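Local coordinates for protein putative exotoxin (superantigen) (Streptococcus pyogenes, PDB 1TY0) that probably acts as a secreted superantigen toxin that binds zinc and uses a common surface for T-cell receptor binding and for dimerization, at residues Thr62-Asn67 against Val91-Asn96; Lys69-Gly74 against Ile124-Phe129; Cys28-Leu33 against Phe38-Ser43. All coordinates share one frame; numbering follows the deposited sequence.

Interaction 1 of 3, residues Thr62-Asn67 against Val91-Asn96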
# COMPACT_ATOMS: atom_id res chain seq x y z
N THR A 62 -14.59 -23.99 -3.10
CA THR A 62 -15.31 -25.20 -2.73
C THR A 62 -14.74 -25.80 -1.45
O THR A 62 -15.39 -26.61 -0.78
CB THR A 62 -15.26 -26.26 -3.85
OG1 THR A 62 -13.90 -26.52 -4.21
CG2 THR A 62 -16.00 -25.75 -5.08
N LYS A 63 -13.52 -25.39 -1.10
CA LYS A 63 -12.85 -25.88 0.11
C LYS A 63 -13.36 -25.14 1.34
O LYS A 63 -13.08 -25.54 2.47
CB LYS A 63 -11.33 -25.66 0.00
CG LYS A 63 -10.66 -26.37 -1.16
CD LYS A 63 -9.17 -26.04 -1.18
CE LYS A 63 -8.47 -26.63 -2.38
NZ LYS A 63 -7.02 -26.26 -2.40
N PHE A 64 -14.11 -24.07 1.12
CA PHE A 64 -14.65 -23.26 2.20
C PHE A 64 -16.18 -23.28 2.23
O PHE A 64 -16.82 -23.82 1.33
CB PHE A 64 -14.15 -21.81 2.05
CG PHE A 64 -12.66 -21.67 2.17
CD1 PHE A 64 -11.83 -21.96 1.09
CD2 PHE A 64 -12.08 -21.25 3.37
CE1 PHE A 64 -10.44 -21.83 1.21
CE2 PHE A 64 -10.71 -21.12 3.49
CZ PHE A 64 -9.88 -21.41 2.41
N THR A 65 -16.76 -22.69 3.28
CA THR A 65 -18.22 -22.63 3.41
C THR A 65 -18.64 -21.26 3.92
O THR A 65 -17.89 -20.60 4.64
CB THR A 65 -18.74 -23.72 4.38
OG1 THR A 65 -18.35 -23.39 5.72
CG2 THR A 65 -18.17 -25.08 4.02
N LYS A 66 -19.83 -20.81 3.53
CA LYS A 66 -20.30 -19.51 3.99
C LYS A 66 -20.31 -19.43 5.50
O LYS A 66 -20.57 -20.43 6.19
CB LYS A 66 -21.71 -19.21 3.46
CG LYS A 66 -21.80 -19.00 1.96
CD LYS A 66 -23.21 -18.59 1.55
CE LYS A 66 -24.23 -19.68 1.86
NZ LYS A 66 -25.60 -19.30 1.43
N ASN A 67 -20.02 -18.24 6.00
CA ASN A 67 -19.99 -17.92 7.43
C ASN A 67 -18.85 -18.57 8.21
O ASN A 67 -18.86 -18.60 9.44
CB ASN A 67 -21.34 -18.22 8.06
CG ASN A 67 -22.44 -17.39 7.44
OD1 ASN A 67 -22.28 -16.18 7.24
ND2 ASN A 67 -23.56 -18.02 7.12
N VAL A 91 -6.47 -16.08 1.24
CA VAL A 91 -7.49 -16.48 2.21
C VAL A 91 -7.20 -17.81 2.89
O VAL A 91 -7.02 -18.83 2.22
CB VAL A 91 -8.87 -16.57 1.51
CG1 VAL A 91 -9.94 -17.02 2.50
CG2 VAL A 91 -9.22 -15.21 0.92
N THR A 92 -7.16 -17.80 4.22
CA THR A 92 -6.90 -19.00 5.01
C THR A 92 -7.91 -19.17 6.13
O THR A 92 -8.51 -18.20 6.60
CB THR A 92 -5.49 -18.97 5.67
OG1 THR A 92 -5.35 -17.75 6.42
CG2 THR A 92 -4.40 -19.06 4.61
N PRO A 93 -8.11 -20.41 6.57
CA PRO A 93 -9.07 -20.65 7.65
C PRO A 93 -8.52 -20.03 8.94
O PRO A 93 -7.32 -20.15 9.21
CB PRO A 93 -9.12 -22.17 7.75
CG PRO A 93 -8.75 -22.62 6.37
CD PRO A 93 -7.63 -21.68 6.00
N SER A 94 -9.37 -19.36 9.70
CA SER A 94 -8.96 -18.79 10.97
C SER A 94 -9.34 -19.86 11.98
O SER A 94 -10.52 -20.10 12.22
CB SER A 94 -9.73 -17.50 11.27
OG SER A 94 -9.31 -16.93 12.50
N VAL A 95 -8.34 -20.53 12.56
CA VAL A 95 -8.62 -21.61 13.50
C VAL A 95 -8.29 -21.36 14.97
O VAL A 95 -8.50 -22.24 15.81
CB VAL A 95 -7.90 -22.91 13.05
CG1 VAL A 95 -8.41 -23.32 11.68
CG2 VAL A 95 -6.40 -22.69 13.02
N ASN A 96 -7.76 -20.18 15.28
CA ASN A 96 -7.44 -19.86 16.67
C ASN A 96 -7.23 -18.37 16.88
O ASN A 96 -7.69 -17.56 16.07
CB ASN A 96 -6.22 -20.67 17.15
CG ASN A 96 -4.95 -20.36 16.38
OD1 ASN A 96 -3.91 -20.98 16.61
ND2 ASN A 96 -5.02 -19.40 15.46
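Phe64 reaches across from its loop to the end of strand 84-93, where the far end of its ring meets Pro93 and Val91. The closest approach is Phe64 CE2 to Pro93 CG, 3.8 Å; CD of the same proline lies 4.0 Å from Phe64 CE2, so one ring carbon rests against two neighbouring methylenes. The phenylalanine side chain runs roughly perpendicular to the proline. On the Val91 side the touch is looser: Phe64 CE2 is 4.3 Å from Val91 CG1, and Phe64 CZ comes within 3.9 Å of the backbone Val91 O. Between these two residues the backbone of Thr92 passes the rim of the ring, its carbonyl carbon near the ring plane and 4.3 Å from Phe64 CE2. No hydrogen bond joins the two segments, so what holds them is apolar contact, with a small buried surface of 129 Å².

Phe64 CG is anti to the carbonyl carbon, beside the backbone N (chi1 -63°), a setting that carries CE2 and CZ forward to the strand. Other apolar side chains confine the ring: Phe38 meets it edge-to-face, and Ile30, Leu33 and Val70 also touch it. Val91 in turn packs on Val70 of the neighbouring strand 69-74, whose pairing with strand 84-93 includes a backbone hydrogen bond between Asn71 and Thr92. Within the loop, Thr65 N is hydrogen-bonded to Gln68 OE1. The loop between strands 51-55 and 69-74 thus packs Phe64 against strands 28-33, 69-74 and 84-93 of the N-terminal OB-fold beta-barrel of the staphylococcal/streptococcal superantigens.

Interaction 2 of 3, residues Lys69-Gly74 against Ile124-Phe129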
# COMPACT_ATOMS: atom_id res chain seq x y z
N LYS A 69 -15.00 -18.45 9.39
CA LYS A 69 -14.11 -17.33 9.69
C LYS A 69 -12.79 -17.56 8.98
O LYS A 69 -12.26 -18.68 8.97
CB LYS A 69 -13.88 -17.21 11.19
CG LYS A 69 -15.12 -16.83 11.99
CD LYS A 69 -15.67 -15.48 11.55
CE LYS A 69 -16.91 -15.10 12.34
NZ LYS A 69 -18.03 -16.05 12.11
N VAL A 70 -12.25 -16.51 8.37
CA VAL A 70 -10.99 -16.63 7.66
C VAL A 70 -10.08 -15.44 7.91
O VAL A 70 -10.52 -14.40 8.41
CB VAL A 70 -11.20 -16.73 6.13
CG1 VAL A 70 -11.97 -18.00 5.78
CG2 VAL A 70 -11.95 -15.50 5.63
N ASN A 71 -8.80 -15.63 7.59
CA ASN A 71 -7.82 -14.56 7.71
C ASN A 71 -7.49 -14.13 6.29
O ASN A 71 -7.51 -14.94 5.36
CB ASN A 71 -6.56 -15.06 8.40
CG ASN A 71 -6.81 -15.39 9.86
OD1 ASN A 71 -7.58 -14.71 10.52
ND2 ASN A 71 -6.14 -16.42 10.36
N ILE A 72 -7.17 -12.86 6.14
CA ILE A 72 -6.85 -12.30 4.85
C ILE A 72 -5.48 -11.65 4.85
O ILE A 72 -5.17 -10.85 5.73
CB ILE A 72 -7.86 -11.21 4.44
CG1 ILE A 72 -9.27 -11.78 4.38
CG2 ILE A 72 -7.44 -10.59 3.09
CD1 ILE A 72 -10.34 -10.71 4.21
N PHE A 73 -4.67 -12.01 3.86
CA PHE A 73 -3.38 -11.36 3.68
C PHE A 73 -3.18 -11.38 2.18
O PHE A 73 -2.69 -12.37 1.61
CB PHE A 73 -2.22 -12.10 4.35
CG PHE A 73 -0.98 -11.25 4.45
CD1 PHE A 73 -0.18 -11.04 3.33
CD2 PHE A 73 -0.65 -10.60 5.63
CE1 PHE A 73 0.92 -10.18 3.39
CE2 PHE A 73 0.45 -9.75 5.70
CZ PHE A 73 1.23 -9.54 4.57
N GLY A 74 -3.57 -10.29 1.53
CA GLY A 74 -3.45 -10.21 0.09
C GLY A 74 -2.96 -8.86 -0.37
O GLY A 74 -3.16 -7.85 0.30
N ILE A 124 5.28 -14.43 10.88
CA ILE A 124 3.94 -14.84 10.50
C ILE A 124 3.28 -15.36 11.78
O ILE A 124 3.76 -16.32 12.37
CB ILE A 124 3.97 -15.95 9.43
CG1 ILE A 124 4.57 -15.38 8.14
CG2 ILE A 124 2.57 -16.50 9.19
CD1 ILE A 124 4.66 -16.39 7.01
N ASP A 125 2.19 -14.71 12.19
CA ASP A 125 1.48 -15.08 13.41
C ASP A 125 0.34 -16.08 13.27
O ASP A 125 -0.17 -16.59 14.27
CB ASP A 125 0.95 -13.81 14.09
CG ASP A 125 2.07 -12.96 14.68
OD1 ASP A 125 3.22 -13.44 14.75
OD2 ASP A 125 1.79 -11.81 15.08
N LYS A 126 -0.07 -16.38 12.04
CA LYS A 126 -1.14 -17.34 11.85
C LYS A 126 -0.59 -18.76 11.67
O LYS A 126 0.48 -18.95 11.09
CB LYS A 126 -2.02 -16.93 10.65
CG LYS A 126 -1.26 -16.55 9.40
CD LYS A 126 -2.20 -16.19 8.24
CE LYS A 126 -2.89 -14.84 8.45
NZ LYS A 126 -1.93 -13.70 8.49
N PRO A 127 -1.30 -19.77 12.20
CA PRO A 127 -0.90 -21.18 12.12
C PRO A 127 -1.01 -21.77 10.72
O PRO A 127 -0.37 -22.77 10.40
CB PRO A 127 -1.83 -21.86 13.12
CG PRO A 127 -3.08 -21.04 13.01
CD PRO A 127 -2.53 -19.63 13.00
N ILE A 128 -1.84 -21.14 9.89
CA ILE A 128 -2.04 -21.56 8.50
C ILE A 128 -1.88 -20.27 7.71
O ILE A 128 -2.57 -19.29 7.98
CB ILE A 128 -3.47 -22.11 8.30
CG1 ILE A 128 -3.70 -23.30 9.22
CG2 ILE A 128 -3.67 -22.53 6.86
CD1 ILE A 128 -5.13 -23.80 9.21
N PHE A 129 -0.96 -20.26 6.75
CA PHE A 129 -0.72 -19.04 5.97
C PHE A 129 -0.55 -19.29 4.48
O PHE A 129 -0.24 -20.41 4.05
CB PHE A 129 0.51 -18.32 6.53
CG PHE A 129 1.79 -19.12 6.42
CD1 PHE A 129 2.55 -19.08 5.26
CD2 PHE A 129 2.21 -19.92 7.48
CE1 PHE A 129 3.72 -19.84 5.14
CE2 PHE A 129 3.38 -20.69 7.37
CZ PHE A 129 4.13 -20.64 6.20
O HOH W 1 -4.94 -18.62 8.85
O HOH W 2 -3.75 -11.57 7.88
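Asn71 and Lys126 lie alongside each other, running in opposing directions, and join a strand of the N-terminal OB-fold to the turn that leads into strand 128-130 of the C-terminal beta-grasp domain. Lys126 CE lies against Asn71 CB at 3.7 Å, and Asn71 ND2 is 4.1 Å from the same lysine carbon, so the aliphatic part of the lysine covers the flank of the asparagine. Lys126 CG sits between the backbone N and the carbonyl carbon (chi1 47°); the chain is then straight at chi2 and bends at chi3 (72°) and chi4 (64°), which carries its ammonium beyond Asn71 towards Phe73. There Lys126 NZ stands 4.4 Å from Phe73 CD2, obliquely to the ring, and makes a salt bridge with Glu133 of helix 131-146.

The amide of Asn71 is gripped at both atoms: OD1 accepts from Asn27 N, and ND2 donates to Asn98 OD1. No direct hydrogen bond crosses the contact; two waters make the polar links. One accepts from Asn71 ND2 and donates to Ile128 O at 2.6 Å. The other, in the plane of the Phe73 ring at its edge, donates to Ile72 O and accepts from Lys126 NZ at 2.9 Å.

Interaction 3 of 3, residues Cys28-Leu33 against Phe38-Ser43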
# COMPACT_ATOMS: atom_id res chain seq x y z
N CYS A 28 -12.28 -12.89 9.89
CA CYS A 28 -13.33 -12.24 9.11
C CYS A 28 -14.33 -13.27 8.59
O CYS A 28 -13.96 -14.39 8.25
CB CYS A 28 -12.72 -11.51 7.92
SG CYS A 28 -11.48 -10.31 8.42
N ASN A 29 -15.59 -12.87 8.50
CA ASN A 29 -16.63 -13.78 8.04
C ASN A 29 -16.80 -13.86 6.53
O ASN A 29 -16.82 -12.84 5.84
CB ASN A 29 -17.97 -13.39 8.66
CG ASN A 29 -19.06 -14.39 8.35
OD1 ASN A 29 -19.90 -14.18 7.47
ND2 ASN A 29 -19.04 -15.51 9.06
N ILE A 30 -16.91 -15.08 6.02
CA ILE A 30 -17.14 -15.29 4.60
C ILE A 30 -18.63 -15.06 4.40
O ILE A 30 -19.45 -15.89 4.80
CB ILE A 30 -16.82 -16.74 4.15
CG1 ILE A 30 -15.32 -17.01 4.29
CG2 ILE A 30 -17.26 -16.95 2.70
CD1 ILE A 30 -14.89 -18.40 3.85
N ASP A 31 -18.99 -13.93 3.81
CA ASP A 31 -20.40 -13.61 3.59
C ASP A 31 -20.99 -14.37 2.41
O ASP A 31 -22.16 -14.76 2.43
CB ASP A 31 -20.59 -12.11 3.37
CG ASP A 31 -20.67 -11.34 4.67
OD1 ASP A 31 -20.67 -11.97 5.75
OD2 ASP A 31 -20.75 -10.09 4.62
N TYR A 32 -20.18 -14.57 1.38
CA TYR A 32 -20.67 -15.28 0.20
C TYR A 32 -19.53 -15.90 -0.59
O TYR A 32 -18.40 -15.38 -0.60
CB TYR A 32 -21.47 -14.33 -0.69
CG TYR A 32 -22.39 -15.04 -1.66
CD1 TYR A 32 -23.53 -15.70 -1.20
CD2 TYR A 32 -22.10 -15.08 -3.02
CE1 TYR A 32 -24.37 -16.38 -2.08
CE2 TYR A 32 -22.93 -15.76 -3.91
CZ TYR A 32 -24.06 -16.41 -3.43
OH TYR A 32 -24.88 -17.08 -4.31
N LEU A 33 -19.83 -17.02 -1.26
CA LEU A 33 -18.86 -17.73 -2.08
C LEU A 33 -19.41 -17.98 -3.48
O LEU A 33 -20.51 -18.52 -3.64
CB LEU A 33 -18.50 -19.09 -1.46
CG LEU A 33 -17.77 -19.13 -0.11
CD1 LEU A 33 -17.75 -20.56 0.41
CD2 LEU A 33 -16.36 -18.59 -0.28
N PHE A 38 -14.29 -15.00 -3.18
CA PHE A 38 -14.63 -15.03 -1.76
C PHE A 38 -15.13 -13.61 -1.51
O PHE A 38 -14.47 -12.66 -1.92
CB PHE A 38 -13.39 -15.18 -0.87
CG PHE A 38 -12.77 -16.55 -0.86
CD1 PHE A 38 -13.19 -17.51 0.06
CD2 PHE A 38 -11.71 -16.85 -1.71
CE1 PHE A 38 -12.56 -18.75 0.13
CE2 PHE A 38 -11.08 -18.09 -1.65
CZ PHE A 38 -11.50 -19.04 -0.72
N TYR A 39 -16.28 -13.45 -0.87
CA TYR A 39 -16.75 -12.11 -0.52
C TYR A 39 -16.72 -12.11 1.00
O TYR A 39 -17.58 -12.72 1.64
CB TYR A 39 -18.15 -11.84 -1.07
CG TYR A 39 -18.10 -11.60 -2.56
CD1 TYR A 39 -17.53 -10.44 -3.07
CD2 TYR A 39 -18.55 -12.57 -3.46
CE1 TYR A 39 -17.38 -10.25 -4.44
CE2 TYR A 39 -18.40 -12.39 -4.83
CZ TYR A 39 -17.82 -11.23 -5.31
OH TYR A 39 -17.65 -11.06 -6.67
N ILE A 40 -15.72 -11.43 1.55
CA ILE A 40 -15.48 -11.39 2.98
C ILE A 40 -15.76 -10.04 3.61
O ILE A 40 -15.38 -8.99 3.09
CB ILE A 40 -14.00 -11.76 3.29
CG1 ILE A 40 -13.59 -13.02 2.51
CG2 ILE A 40 -13.79 -11.93 4.78
CD1 ILE A 40 -14.46 -14.22 2.74
N ASP A 41 -16.43 -10.07 4.76
CA ASP A 41 -16.78 -8.85 5.46
C ASP A 41 -15.69 -8.35 6.41
O ASP A 41 -15.19 -9.10 7.25
CB ASP A 41 -18.06 -9.08 6.25
CG ASP A 41 -18.57 -7.82 6.91
OD1 ASP A 41 -18.40 -6.74 6.32
OD2 ASP A 41 -19.16 -7.91 8.01
N ILE A 42 -15.32 -7.08 6.28
CA ILE A 42 -14.35 -6.48 7.19
C ILE A 42 -14.94 -5.19 7.76
O ILE A 42 -14.22 -4.33 8.28
CB ILE A 42 -12.98 -6.19 6.51
CG1 ILE A 42 -13.14 -5.17 5.39
CG2 ILE A 42 -12.40 -7.49 5.97
CD1 ILE A 42 -11.81 -4.68 4.85
N SER A 43 -16.26 -5.07 7.69
CA SER A 43 -16.97 -3.88 8.17
C SER A 43 -16.65 -3.49 9.61
O SER A 43 -16.53 -2.31 9.92
CB SER A 43 -18.49 -4.06 8.02
OG SER A 43 -18.86 -4.25 6.67
O HOH W 3 -16.23 -10.16 9.61
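Tyr39 and Tyr32 pair through their backbones, Tyr39 N donating to Tyr32 O at 2.9 Å. In return Tyr39 O accepts twice, from Asp31 N at 2.9 Å and from Tyr32 N at 3.2 Å. The Asp31 bond is bent at its hydrogen (133°), whereas the Tyr32 donor lies in the carbonyl plane on a lone pair. Asp31 and Tyr32 both face Tyr39, so the register shifts by one: a classic beta bulge. Beyond it, Asn29 O takes the nearly straight bond from Asp41 N, 3.0 Å long. A water serves the next pair of groups, accepting from Asn29 N and donating to Asp41 O.

Asp41 OD1 is held by two donors of Ser43. Ser43 N approaches from above the carboxylate plane, forming an Asx turn, and Ser43 OG donates to the syn lone pair of OD1. Asp31 OD2 is 4.3 Å from Asp41 OD2; this nearness of like charges might raise the proton affinity of Asp31 chiefly, the two Ser43 donors probably helping Asp41 stay charged.

On the face carrying Ile30, Leu33, Phe38 and Ile40, Ile40 CD1 presses tightly on Ile30 CG1, and Leu33 runs alongside Phe38 in the same direction, Leu33 CD2 against Phe38 CD1 at 3.4 Å. Backbone hydrogen bonds tie Cys28 to Val70, Ile40 to Val52 and Phe38 to Ser54, building this bulged antiparallel beta hairpin into the OB-fold barrel.

Interaction 3 closes first along the chain, before interactions 1 and 2 open; the segments of those two alternate. All three reach the same mixed sheet, the OB-fold barrel, in which strand 69-74 has both 28-33 and 84-93 as neighbours. The centres of interactions 1 and 2, and of 1 and 3, are about 10 Å apart, those of 2 and 3 about 14 Å. Interaction 3 is local to a hairpin and interaction 1 packs a loop residue against the strands of the same barrel, whereas interaction 2 leaves it for the beta-grasp domain. Together they run from an outlying hairpin of the barrel to its junction with the beta-grasp domain, away from the zinc-binding residues His169, His203 and Asp205.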